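Csc2 (Thermofilum pendens, PDB 4TXD) probably binds CRISPR RNA as the Cas7-family protein of a type I-D CRISPR interference complex in the prokaryotic immune system. Local coordinates at residues H51-L65 and T277-A291. Residues are numbered along the deposited sequence; the frame is centred on the assembly and turned at random. Where two conformers were deposited one is given.
Sequences HRIEVVFLVRAANYL and TVRVEILGVKAGKYA
Arg-52 and Gly-288 start a ladder of antiparallel backbone bonds that runs to Ala-62 and Thr-277, joining strands 52-61 and 277-288 inside the antiparallel sheet of this RRM-like, Cas7-family domain. The two strands run nearly antiparallel, their directions 161° apart, and strand 240-247 pairs with the other edge of 52-61. The ladder slips once, at a classic beta bulge: Leu-283 N donates to Val-56 O at 2.9 Å, while Gly-284 N reaches the same oxygen only weakly. Gly-284 is almost fully extended, with phi at -178°, a conformation glycine adopts readily.

One face is apolar, and its beta-branched residues suit the extended chain: the Val-55 methyl CG2, turned opposite the backbone N, slants across to Ile-282 CG2 at 3.7 Å, and Val-59 CG1 lies 3.8 Å from Val-278 CG1. Helix 252-263 covers part of this layer through Leu-255, Leu-259 and Leu-262. The other face mixes Val-56, Leu-58 and Leu-283 with charged side chains; there the bulge puts Leu-283 CD1 3.7 Å from Leu-58 CG, beneath helix 307-321.

Polar groups gather where 277-288 turns off. Arg-52 folds back because its chain bends at chi3 (84°), bringing NE and NH2 side-on to the single oxygen Lys-289 O, each at 3.1 Å; NE comes from above the carbonyl plane, NH2 within it. Its third nitrogen, NH1, forms a salt bridge with Glu-246, so a leucine here would probably leave both the turn carbonyl and that carboxylate without their mate. The buried carboxylate of Glu-54 is satisfied by a salt bridge from OE2 to Arg-244 and lies against Ala-291, whose small methyl fits closely. A water donates both its hydrogens, one to Glu-54 OE1 at 2.7 Å and the other to Lys-286 O at 2.8 Å.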
# COMPACT_ATOMS: atom_id res chain seq x y z
N HIS A 51 4.27 16.19 8.57
CA HIS A 51 5.14 15.08 8.92
C HIS A 51 4.70 13.81 8.21
O HIS A 51 3.67 13.78 7.53
CB HIS A 51 5.17 14.84 10.44
CG HIS A 51 3.82 14.89 11.08
ND1 HIS A 51 3.43 15.92 11.92
CD2 HIS A 51 2.77 14.03 11.03
CE1 HIS A 51 2.21 15.69 12.35
NE2 HIS A 51 1.78 14.55 11.83
N ARG A 52 5.50 12.77 8.37
CA ARG A 52 5.26 11.52 7.67
C ARG A 52 5.80 10.38 8.51
O ARG A 52 6.66 10.58 9.38
CB ARG A 52 5.94 11.54 6.29
CG ARG A 52 7.47 11.56 6.37
CD ARG A 52 8.09 11.98 5.05
NE ARG A 52 8.16 13.43 4.91
CZ ARG A 52 8.22 14.06 3.74
NH1 ARG A 52 8.20 13.37 2.61
NH2 ARG A 52 8.28 15.38 3.71
N ILE A 53 5.28 9.19 8.25
CA ILE A 53 5.81 7.99 8.84
C ILE A 53 6.45 7.15 7.73
O ILE A 53 5.77 6.75 6.78
CB ILE A 53 4.73 7.21 9.56
CG1 ILE A 53 4.15 8.08 10.69
CG2 ILE A 53 5.27 5.87 10.08
CD1 ILE A 53 2.98 7.46 11.41
N GLU A 54 7.75 6.93 7.83
CA GLU A 54 8.45 6.00 6.94
C GLU A 54 8.29 4.56 7.40
O GLU A 54 8.46 4.26 8.58
CB GLU A 54 9.94 6.32 6.87
CG GLU A 54 10.32 7.55 6.12
CD GLU A 54 11.80 7.82 6.24
OE1 GLU A 54 12.22 8.25 7.33
OE2 GLU A 54 12.54 7.60 5.25
N VAL A 55 7.98 3.66 6.47
CA VAL A 55 8.01 2.24 6.77
C VAL A 55 8.97 1.51 5.81
O VAL A 55 8.90 1.69 4.59
CB VAL A 55 6.60 1.60 6.71
CG1 VAL A 55 5.95 1.84 5.37
CG2 VAL A 55 6.67 0.12 6.99
N VAL A 56 9.90 0.75 6.37
CA VAL A 56 10.86 -0.01 5.57
C VAL A 56 10.54 -1.48 5.72
O VAL A 56 10.28 -1.96 6.83
CB VAL A 56 12.33 0.27 5.99
CG1 VAL A 56 13.31 -0.67 5.27
CG2 VAL A 56 12.68 1.71 5.69
N PHE A 57 10.56 -2.19 4.60
CA PHE A 57 10.13 -3.57 4.57
C PHE A 57 10.92 -4.39 3.56
O PHE A 57 11.64 -3.85 2.71
CB PHE A 57 8.62 -3.66 4.28
CG PHE A 57 8.20 -3.03 2.96
CD1 PHE A 57 7.95 -1.66 2.86
CD2 PHE A 57 8.02 -3.82 1.83
CE1 PHE A 57 7.55 -1.09 1.63
CE2 PHE A 57 7.62 -3.26 0.60
CZ PHE A 57 7.38 -1.89 0.51
N LEU A 58 10.79 -5.70 3.67
CA LEU A 58 11.39 -6.64 2.76
C LEU A 58 10.33 -7.40 2.00
O LEU A 58 9.35 -7.76 2.55
CB LEU A 58 12.25 -7.65 3.51
CG LEU A 58 13.47 -7.15 4.24
CD1 LEU A 58 14.23 -8.28 4.90
CD2 LEU A 58 14.35 -6.31 3.35
N VAL A 59 10.58 -7.64 0.73
CA VAL A 59 9.77 -8.53 -0.07
C VAL A 59 10.63 -9.70 -0.55
O VAL A 59 11.63 -9.49 -1.24
CB VAL A 59 9.16 -7.81 -1.29
CG1 VAL A 59 8.24 -8.76 -2.06
CG2 VAL A 59 8.42 -6.55 -0.85
N ARG A 60 10.26 -10.92 -0.18
CA ARG A 60 11.03 -12.06 -0.64
C ARG A 60 10.23 -12.99 -1.54
O ARG A 60 9.12 -13.41 -1.22
CB ARG A 60 11.59 -12.85 0.55
CG ARG A 60 12.69 -13.80 0.14
CD ARG A 60 13.24 -14.58 1.30
NE ARG A 60 14.50 -15.22 0.91
CZ ARG A 60 15.12 -16.14 1.64
NH1 ARG A 60 14.58 -16.52 2.79
NH2 ARG A 60 16.27 -16.66 1.23
N ALA A 61 10.82 -13.30 -2.69
CA ALA A 61 10.25 -14.24 -3.64
C ALA A 61 10.26 -15.68 -3.10
O ALA A 61 11.33 -16.26 -2.88
CB ALA A 61 11.02 -14.16 -4.96
N ALA A 62 9.08 -16.27 -2.91
CA ALA A 62 8.98 -17.66 -2.43
C ALA A 62 9.28 -18.64 -3.56
O ALA A 62 10.17 -19.47 -3.45
CB ALA A 62 7.59 -17.92 -1.84
N ASN A 63 8.50 -18.51 -4.64
CA ASN A 63 8.75 -19.17 -5.91
C ASN A 63 9.45 -18.19 -6.88
O ASN A 63 10.09 -17.24 -6.44
CB ASN A 63 7.44 -19.69 -6.52
CG ASN A 63 6.32 -18.63 -6.55
OD1 ASN A 63 6.57 -17.42 -6.44
ND2 ASN A 63 5.08 -19.09 -6.70
N TYR A 64 9.39 -18.38 -8.08
CA TYR A 64 9.72 -17.40 -9.11
C TYR A 64 8.70 -16.27 -9.11
O TYR A 64 7.55 -16.54 -8.98
CB TYR A 64 9.79 -18.02 -10.51
CG TYR A 64 11.08 -18.69 -10.86
CD1 TYR A 64 11.33 -20.00 -10.51
CD2 TYR A 64 12.08 -18.01 -11.52
CE1 TYR A 64 12.51 -20.60 -10.82
CE2 TYR A 64 13.26 -18.61 -11.83
CZ TYR A 64 13.47 -19.91 -11.46
OH TYR A 64 14.65 -20.50 -11.77
N LEU A 65 9.15 -15.03 -9.26
CA LEU A 65 8.28 -13.90 -9.47
C LEU A 65 8.30 -13.47 -10.92
O LEU A 65 9.36 -13.27 -11.41
CB LEU A 65 8.72 -12.70 -8.69
CG LEU A 65 8.44 -12.58 -7.23
CD1 LEU A 65 8.87 -11.23 -6.73
CD2 LEU A 65 6.96 -12.82 -7.00
N THR A 277 4.38 -15.75 -5.70
CA THR A 277 4.20 -15.75 -4.25
C THR A 277 5.34 -15.05 -3.53
O THR A 277 6.52 -15.32 -3.79
CB THR A 277 4.09 -17.20 -3.72
OG1 THR A 277 3.08 -17.90 -4.47
CG2 THR A 277 3.74 -17.21 -2.24
N VAL A 278 5.00 -14.14 -2.62
CA VAL A 278 6.02 -13.47 -1.84
C VAL A 278 5.77 -13.65 -0.36
O VAL A 278 4.70 -14.09 0.05
CB VAL A 278 6.09 -11.95 -2.14
CG1 VAL A 278 6.41 -11.71 -3.62
CG2 VAL A 278 4.79 -11.25 -1.72
N ARG A 279 6.78 -13.30 0.42
CA ARG A 279 6.63 -13.06 1.84
C ARG A 279 7.17 -11.66 2.14
O ARG A 279 8.28 -11.30 1.75
CB ARG A 279 7.36 -14.12 2.68
CG ARG A 279 7.18 -13.89 4.17
CD ARG A 279 7.78 -15.01 5.02
NE ARG A 279 7.62 -14.71 6.45
CZ ARG A 279 8.60 -14.30 7.24
NH1 ARG A 279 9.83 -14.16 6.77
NH2 ARG A 279 8.36 -14.05 8.52
N VAL A 280 6.34 -10.87 2.80
CA VAL A 280 6.70 -9.50 3.12
C VAL A 280 6.92 -9.38 4.60
O VAL A 280 6.14 -9.93 5.39
CB VAL A 280 5.60 -8.50 2.68
CG1 VAL A 280 5.98 -7.07 3.07
CG2 VAL A 280 5.34 -8.61 1.16
N GLU A 281 7.98 -8.69 5.00
CA GLU A 281 8.22 -8.43 6.42
C GLU A 281 8.44 -6.95 6.67
O GLU A 281 9.28 -6.33 6.03
CB GLU A 281 9.45 -9.19 6.91
CG GLU A 281 9.47 -10.65 6.59
CD GLU A 281 10.85 -11.22 6.80
OE1 GLU A 281 11.62 -11.31 5.82
OE2 GLU A 281 11.17 -11.55 7.96
N ILE A 282 7.68 -6.39 7.62
CA ILE A 282 7.92 -5.01 8.05
C ILE A 282 9.12 -5.02 9.00
O ILE A 282 9.14 -5.81 9.95
CB ILE A 282 6.69 -4.39 8.77
CG1 ILE A 282 5.40 -4.66 7.99
CG2 ILE A 282 6.92 -2.90 9.05
CD1 ILE A 282 5.33 -3.96 6.65
N LEU A 283 10.09 -4.17 8.77
CA LEU A 283 11.25 -4.10 9.62
C LEU A 283 11.26 -2.93 10.59
O LEU A 283 11.83 -3.01 11.63
CB LEU A 283 12.52 -4.06 8.81
CG LEU A 283 12.78 -5.26 7.92
CD1 LEU A 283 14.14 -5.14 7.31
CD2 LEU A 283 12.66 -6.54 8.69
N GLY A 284 10.65 -1.84 10.21
CA GLY A 284 10.74 -0.66 11.06
C GLY A 284 9.97 0.54 10.57
O GLY A 284 9.67 0.66 9.38
N VAL A 285 9.62 1.42 11.51
CA VAL A 285 8.96 2.68 11.18
C VAL A 285 9.67 3.86 11.83
O VAL A 285 10.38 3.71 12.81
CB VAL A 285 7.48 2.68 11.63
CG1 VAL A 285 6.70 1.58 10.94
CG2 VAL A 285 7.38 2.54 13.15
N LYS A 286 9.47 5.04 11.26
CA LYS A 286 10.01 6.27 11.83
C LYS A 286 9.14 7.46 11.44
O LYS A 286 8.85 7.66 10.26
CB LYS A 286 11.45 6.50 11.39
CG LYS A 286 12.12 7.63 12.14
CD LYS A 286 13.48 7.98 11.58
CE LYS A 286 14.11 9.12 12.36
NZ LYS A 286 15.48 9.43 11.89
N ALA A 287 8.74 8.25 12.43
CA ALA A 287 7.99 9.47 12.17
C ALA A 287 8.95 10.66 12.05
O ALA A 287 9.96 10.72 12.74
CB ALA A 287 6.96 9.72 13.28
N GLY A 288 8.64 11.59 11.16
CA GLY A 288 9.49 12.75 10.99
C GLY A 288 8.95 13.76 10.00
O GLY A 288 8.04 13.46 9.23
N LYS A 289 9.50 14.97 10.05
CA LYS A 289 9.14 16.00 9.10
C LYS A 289 9.72 15.66 7.74
O LYS A 289 9.06 15.82 6.72
CB LYS A 289 9.64 17.37 9.56
CG LYS A 289 9.33 18.49 8.59
CD LYS A 289 9.76 19.84 9.14
CE LYS A 289 9.48 20.95 8.13
NZ LYS A 289 9.88 22.28 8.65
N TYR A 290 10.95 15.17 7.74
CA TYR A 290 11.62 14.76 6.51
C TYR A 290 12.02 13.29 6.55
O TYR A 290 12.29 12.74 7.62
CB TYR A 290 12.84 15.63 6.24
CG TYR A 290 12.55 17.11 6.12
CD1 TYR A 290 11.90 17.62 4.99
CD2 TYR A 290 12.92 18.00 7.12
CE1 TYR A 290 11.63 18.97 4.87
CE2 TYR A 290 12.65 19.36 7.00
CZ TYR A 290 12.01 19.84 5.88
OH TYR A 290 11.75 21.18 5.77
N ALA A 291 12.07 12.66 5.38
CA ALA A 291 12.46 11.26 5.27
C ALA A 291 13.92 11.09 5.65
O ALA A 291 14.74 11.98 5.41
CB ALA A 291 12.21 10.76 3.86
O HOH W 1 10.55 9.53 9.04